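Local structure of putative fimbriae assembly chaperone (Salmonella typhimurium, 2CO7) at residues K154-M165 against Y182-N192. The protein is a periplasmic chaperone of the PapD-like family that probably helps fimbrial subunits fold and caps them before their assembly into fibres on the cell surface. Residues are numbered along the deposited sequence; the frame is centred on the assembly and turned at random.
Sequences KLKVENPTPFYM and YVPPFADKTLN. With SO4 (sulfate ion), chain D.
Leu-155 and Leu-191 exchange two backbone hydrogen bonds and lie side by side, Leu-155 CB 3.8 Å from Leu-191 CG. On the other face the extended Lys-156 chain passes Thr-190 and brings CE to 3.7 Å from Asp-188 CB. Antiparallel pairing continues through Val-157 and Lys-189, where Val-157 CG1 also meets Val-183 CG2 at 3.8 Å. Glu-158 OE1 forms a salt bridge with Arg-147 of strand 147-151, while its CB packs against Asp-188 OD1. At Asn-159 a G1 beta bulge sets Phe-186 and Ala-187 both opposite one residue. The Asn-159 amide, its CG anti to the backbone N (chi1 176°), then knits the loop: OD1 accepts from Thr-161 N in an Asx turn and from Thr-161 OG1, while ND2 gives to Phe-163 O almost in the amide plane and to Pro-184 O (2.9 Å) from above that carbonyl's plane. Thr-161 O accepts from Phe-186 N (3.0 Å) and sits over the Phe-186 ring. Pro-185 CD lies over one face of the Tyr-164 ring, a CH-pi contact 3.4 Å from the centroid. Met-165 and Val-183 restore a two-bond antiparallel bridge. In this immunoglobulin-like C-terminal domain, four bonds hold the buried Asn-159 amide, three bracing its own loop and one, bent, tying it to 182-192.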
loop_
_atom_site.group_PDB
_atom_site.type_symbol
_atom_site.label_atom_id
_atom_site.label_comp_id
_atom_site.label_asym_id
_atom_site.label_seq_id
_atom_site.Cartn_x
_atom_site.Cartn_y
_atom_site.Cartn_z
ATOM N N LYS B 154 -2.881 -26.137 5.972
ATOM C CA LYS B 154 -3.652 -25.234 5.098
ATOM C C LYS B 154 -4.943 -24.759 5.743
ATOM O O LYS B 154 -5.717 -25.558 6.272
ATOM C CB LYS B 154 -3.903 -25.867 3.725
ATOM C CG LYS B 154 -2.622 -26.341 3.059
ATOM C CD LYS B 154 -2.653 -26.215 1.566
ATOM C CE LYS B 154 -1.275 -26.509 1.003
ATOM N NZ LYS B 154 -1.139 -26.043 -0.408
ATOM N N LEU B 155 -5.154 -23.450 5.703
ATOM C CA LEU B 155 -6.327 -22.849 6.278
ATOM C C LEU B 155 -7.025 -22.213 5.104
ATOM O O LEU B 155 -6.445 -21.375 4.432
ATOM C CB LEU B 155 -5.929 -21.755 7.269
ATOM C CG LEU B 155 -6.771 -21.384 8.513
ATOM C CD1 LEU B 155 -6.845 -19.871 8.646
ATOM C CD2 LEU B 155 -8.154 -22.036 8.609
ATOM N N LYS B 156 -8.273 -22.593 4.867
ATOM C CA LYS B 156 -9.027 -22.006 3.772
ATOM C C LYS B 156 -10.234 -21.318 4.358
ATOM O O LYS B 156 -10.915 -21.871 5.227
ATOM C CB LYS B 156 -9.438 -23.090 2.763
ATOM C CG LYS B 156 -10.247 -22.606 1.540
ATOM C CD LYS B 156 -10.635 -23.836 0.692
ATOM C CE LYS B 156 -11.294 -23.462 -0.630
ATOM N NZ LYS B 156 -11.630 -24.715 -1.419
ATOM N N VAL B 157 -10.481 -20.117 3.863
ATOM C CA VAL B 157 -11.660 -19.332 4.202
ATOM C C VAL B 157 -12.493 -19.192 2.937
ATOM O O VAL B 157 -11.958 -18.875 1.861
ATOM C CB VAL B 157 -11.278 -17.935 4.786
ATOM C CG1 VAL B 157 -10.446 -17.151 3.802
ATOM C CG2 VAL B 157 -12.533 -17.150 5.187
ATOM N N GLU B 158 -13.788 -19.451 3.081
ATOM C CA GLU B 158 -14.723 -19.441 1.979
ATOM C C GLU B 158 -15.729 -18.337 2.235
ATOM O O GLU B 158 -16.376 -18.309 3.276
ATOM C CB GLU B 158 -15.424 -20.803 1.839
ATOM C CG GLU B 158 -14.379 -21.922 1.818
ATOM C CD GLU B 158 -14.942 -23.311 1.756
ATOM O OE1 GLU B 158 -16.119 -23.508 2.110
ATOM O OE2 GLU B 158 -14.178 -24.199 1.350
ATOM N N ASN B 159 -15.855 -17.442 1.267
ATOM C CA ASN B 159 -16.773 -16.289 1.397
ATOM C C ASN B 159 -17.970 -16.430 0.445
ATOM O O ASN B 159 -17.863 -16.126 -0.732
ATOM C CB ASN B 159 -15.979 -14.978 1.129
ATOM C CG ASN B 159 -16.875 -13.730 1.145
ATOM O OD1 ASN B 159 -17.966 -13.726 1.715
ATOM N ND2 ASN B 159 -16.424 -12.701 0.504
ATOM N N PRO B 160 -19.139 -16.857 0.963
ATOM C CA PRO B 160 -20.296 -17.066 0.075
ATOM C C PRO B 160 -21.149 -15.779 -0.084
ATOM O O PRO B 160 -22.274 -15.834 -0.576
ATOM C CB PRO B 160 -21.096 -18.126 0.835
ATOM C CG PRO B 160 -20.916 -17.648 2.311
ATOM C CD PRO B 160 -19.452 -17.171 2.369
ATOM N N THR B 161 -20.596 -14.633 0.308
ATOM C CA THR B 161 -21.352 -13.377 0.326
ATOM C C THR B 161 -20.942 -12.489 -0.833
ATOM O O THR B 161 -19.882 -12.715 -1.414
ATOM C CB THR B 161 -21.103 -12.567 1.665
ATOM O OG1 THR B 161 -19.888 -11.825 1.594
ATOM C CG2 THR B 161 -21.065 -13.492 2.886
ATOM N N PRO B 162 -21.779 -11.482 -1.171
ATOM C CA PRO B 162 -21.441 -10.480 -2.190
ATOM C C PRO B 162 -20.396 -9.438 -1.825
ATOM O O PRO B 162 -20.159 -8.551 -2.646
ATOM C CB PRO B 162 -22.782 -9.783 -2.476
ATOM C CG PRO B 162 -23.607 -10.018 -1.222
ATOM C CD PRO B 162 -23.149 -11.316 -0.638
ATOM N N PHE B 163 -19.736 -9.561 -0.664
ATOM C CA PHE B 163 -18.854 -8.503 -0.167
ATOM C C PHE B 163 -17.398 -8.866 -0.238
ATOM O O PHE B 163 -17.058 -10.022 -0.027
ATOM C CB PHE B 163 -19.156 -8.178 1.304
ATOM C CG PHE B 163 -20.538 -7.629 1.534
ATOM C CD1 PHE B 163 -21.584 -8.492 1.896
ATOM C CD2 PHE B 163 -20.825 -6.294 1.319
ATOM C CE1 PHE B 163 -22.869 -8.009 2.091
ATOM C CE2 PHE B 163 -22.113 -5.788 1.529
ATOM C CZ PHE B 163 -23.142 -6.658 1.909
ATOM N N TYR B 164 -16.524 -7.871 -0.449
ATOM C CA TYR B 164 -15.141 -8.062 -0.042
ATOM C C TYR B 164 -15.063 -8.169 1.465
ATOM O O TYR B 164 -15.626 -7.336 2.175
ATOM C CB TYR B 164 -14.212 -6.919 -0.503
ATOM C CG TYR B 164 -14.071 -6.933 -1.994
ATOM C CD1 TYR B 164 -12.989 -7.554 -2.602
ATOM C CD2 TYR B 164 -15.066 -6.375 -2.803
ATOM C CE1 TYR B 164 -12.878 -7.597 -3.991
ATOM C CE2 TYR B 164 -14.954 -6.402 -4.213
ATOM C CZ TYR B 164 -13.878 -7.024 -4.783
ATOM O OH TYR B 164 -13.742 -7.048 -6.149
ATOM N N MET B 165 -14.291 -9.150 1.931
ATOM C CA MET B 165 -14.164 -9.431 3.365
ATOM C C MET B 165 -12.731 -9.087 3.764
ATOM O O MET B 165 -11.778 -9.792 3.432
ATOM C CB MET B 165 -14.492 -10.916 3.642
ATOM C CG MET B 165 -15.979 -11.232 3.594
ATOM S SD MET B 165 -16.830 -10.530 5.058
ATOM C CE MET B 165 -18.563 -10.831 4.650
ATOM N N TYR B 182 -7.293 -10.088 1.604
ATOM C CA TYR B 182 -8.738 -9.829 1.574
ATOM C C TYR B 182 -9.409 -10.884 0.694
ATOM O O TYR B 182 -8.795 -11.367 -0.244
ATOM C CB TYR B 182 -9.050 -8.429 1.078
ATOM C CG TYR B 182 -8.693 -8.119 -0.352
ATOM C CD1 TYR B 182 -7.508 -7.413 -0.666
ATOM C CD2 TYR B 182 -9.572 -8.459 -1.392
ATOM C CE1 TYR B 182 -7.205 -7.089 -1.990
ATOM C CE2 TYR B 182 -9.285 -8.145 -2.726
ATOM C CZ TYR B 182 -8.127 -7.448 -3.017
ATOM O OH TYR B 182 -7.936 -7.160 -4.354
ATOM N N VAL B 183 -10.601 -11.298 1.079
ATOM C CA VAL B 183 -11.345 -12.335 0.376
ATOM C C VAL B 183 -12.441 -11.685 -0.485
ATOM O O VAL B 183 -13.372 -11.085 0.048
ATOM C CB VAL B 183 -11.999 -13.338 1.352
ATOM C CG1 VAL B 183 -12.384 -14.577 0.605
ATOM C CG2 VAL B 183 -11.026 -13.680 2.501
ATOM N N PRO B 184 -12.314 -11.786 -1.819
ATOM C CA PRO B 184 -13.361 -11.205 -2.675
ATOM C C PRO B 184 -14.737 -11.856 -2.532
ATOM O O PRO B 184 -14.880 -12.968 -1.948
ATOM C CB PRO B 184 -12.770 -11.364 -4.102
ATOM C CG PRO B 184 -11.247 -11.396 -3.841
ATOM C CD PRO B 184 -11.230 -12.355 -2.635
ATOM N N PRO B 185 -15.774 -11.200 -3.115
ATOM C CA PRO B 185 -17.093 -11.795 -3.120
ATOM C C PRO B 185 -17.095 -13.218 -3.703
ATOM O O PRO B 185 -16.368 -13.493 -4.651
ATOM C CB PRO B 185 -17.888 -10.853 -4.040
ATOM C CG PRO B 185 -17.207 -9.515 -3.852
ATOM C CD PRO B 185 -15.738 -9.910 -3.813
ATOM N N PHE B 186 -17.900 -14.129 -3.138
ATOM C CA PHE B 186 -18.089 -15.458 -3.739
ATOM C C PHE B 186 -16.742 -16.124 -4.095
ATOM O O PHE B 186 -16.540 -16.656 -5.191
ATOM C CB PHE B 186 -19.014 -15.360 -4.969
ATOM C CG PHE B 186 -20.336 -14.669 -4.692
ATOM C CD1 PHE B 186 -21.226 -15.200 -3.754
ATOM C CD2 PHE B 186 -20.692 -13.505 -5.357
ATOM C CE1 PHE B 186 -22.457 -14.575 -3.498
ATOM C CE2 PHE B 186 -21.954 -12.870 -5.110
ATOM C CZ PHE B 186 -22.808 -13.387 -4.186
ATOM N N ALA B 187 -15.806 -16.036 -3.166
ATOM C CA ALA B 187 -14.421 -16.404 -3.440
ATOM C C ALA B 187 -13.844 -17.046 -2.197
ATOM O O ALA B 187 -14.409 -16.916 -1.127
ATOM C CB ALA B 187 -13.611 -15.175 -3.859
ATOM N N ASP B 188 -12.721 -17.768 -2.360
ATOM C CA ASP B 188 -11.999 -18.377 -1.251
ATOM C C ASP B 188 -10.558 -17.902 -1.245
ATOM O O ASP B 188 -10.025 -17.516 -2.298
ATOM C CB ASP B 188 -11.972 -19.885 -1.414
ATOM C CG ASP B 188 -13.305 -20.437 -1.793
ATOM O OD1 ASP B 188 -14.273 -20.033 -1.133
ATOM O OD2 ASP B 188 -13.387 -21.215 -2.783
ATOM N N LYS B 189 -9.927 -17.991 -0.075
ATOM C CA LYS B 189 -8.487 -17.806 0.094
ATOM C C LYS B 189 -7.927 -18.952 0.914
ATOM O O LYS B 189 -8.576 -19.431 1.845
ATOM C CB LYS B 189 -8.154 -16.479 0.808
ATOM C CG LYS B 189 -8.464 -15.238 -0.013
ATOM C CD LYS B 189 -7.531 -15.140 -1.211
ATOM C CE LYS B 189 -7.591 -13.793 -1.858
ATOM N NZ LYS B 189 -6.401 -13.598 -2.785
ATOM N N THR B 190 -6.708 -19.353 0.568
ATOM C CA THR B 190 -6.018 -20.467 1.230
ATOM C C THR B 190 -4.643 -19.997 1.654
ATOM O O THR B 190 -3.880 -19.480 0.839
ATOM C CB THR B 190 -5.845 -21.685 0.298
ATOM O OG1 THR B 190 -7.123 -22.210 -0.053
ATOM C CG2 THR B 190 -5.001 -22.799 0.976
ATOM N N LEU B 191 -4.318 -20.221 2.917
ATOM C CA LEU B 191 -2.992 -19.890 3.440
ATOM C C LEU B 191 -2.336 -21.108 4.082
ATOM O O LEU B 191 -3.018 -21.912 4.721
ATOM C CB LEU B 191 -3.133 -18.752 4.443
ATOM C CG LEU B 191 -4.281 -18.884 5.442
ATOM C CD1 LEU B 191 -3.867 -18.290 6.748
ATOM C CD2 LEU B 191 -5.615 -18.271 4.939
ATOM N N ASN B 192 -1.023 -21.265 3.885
ATOM C CA ASN B 192 -0.253 -22.290 4.600
ATOM C C ASN B 192 -0.052 -21.889 6.061
ATOM O O ASN B 192 0.640 -20.908 6.348
ATOM C CB ASN B 192 1.114 -22.527 3.945
ATOM C CG ASN B 192 1.013 -23.226 2.599
ATOM O OD1 ASN B 192 -0.070 -23.617 2.164
ATOM N ND2 ASN B 192 2.150 -23.387 1.935
HETATM S S SO4 D . -5.231 -7.070 2.587
HETATM O O1 SO4 D . -4.021 -6.837 3.396
HETATM O O2 SO4 D . -5.496 -5.905 1.753
HETATM O O3 SO4 D . -4.935 -8.260 1.791
HETATM O O4 SO4 D . -6.380 -7.443 3.430
HETATM O O HOH W 1 -16.805 -18.963 -1.830
#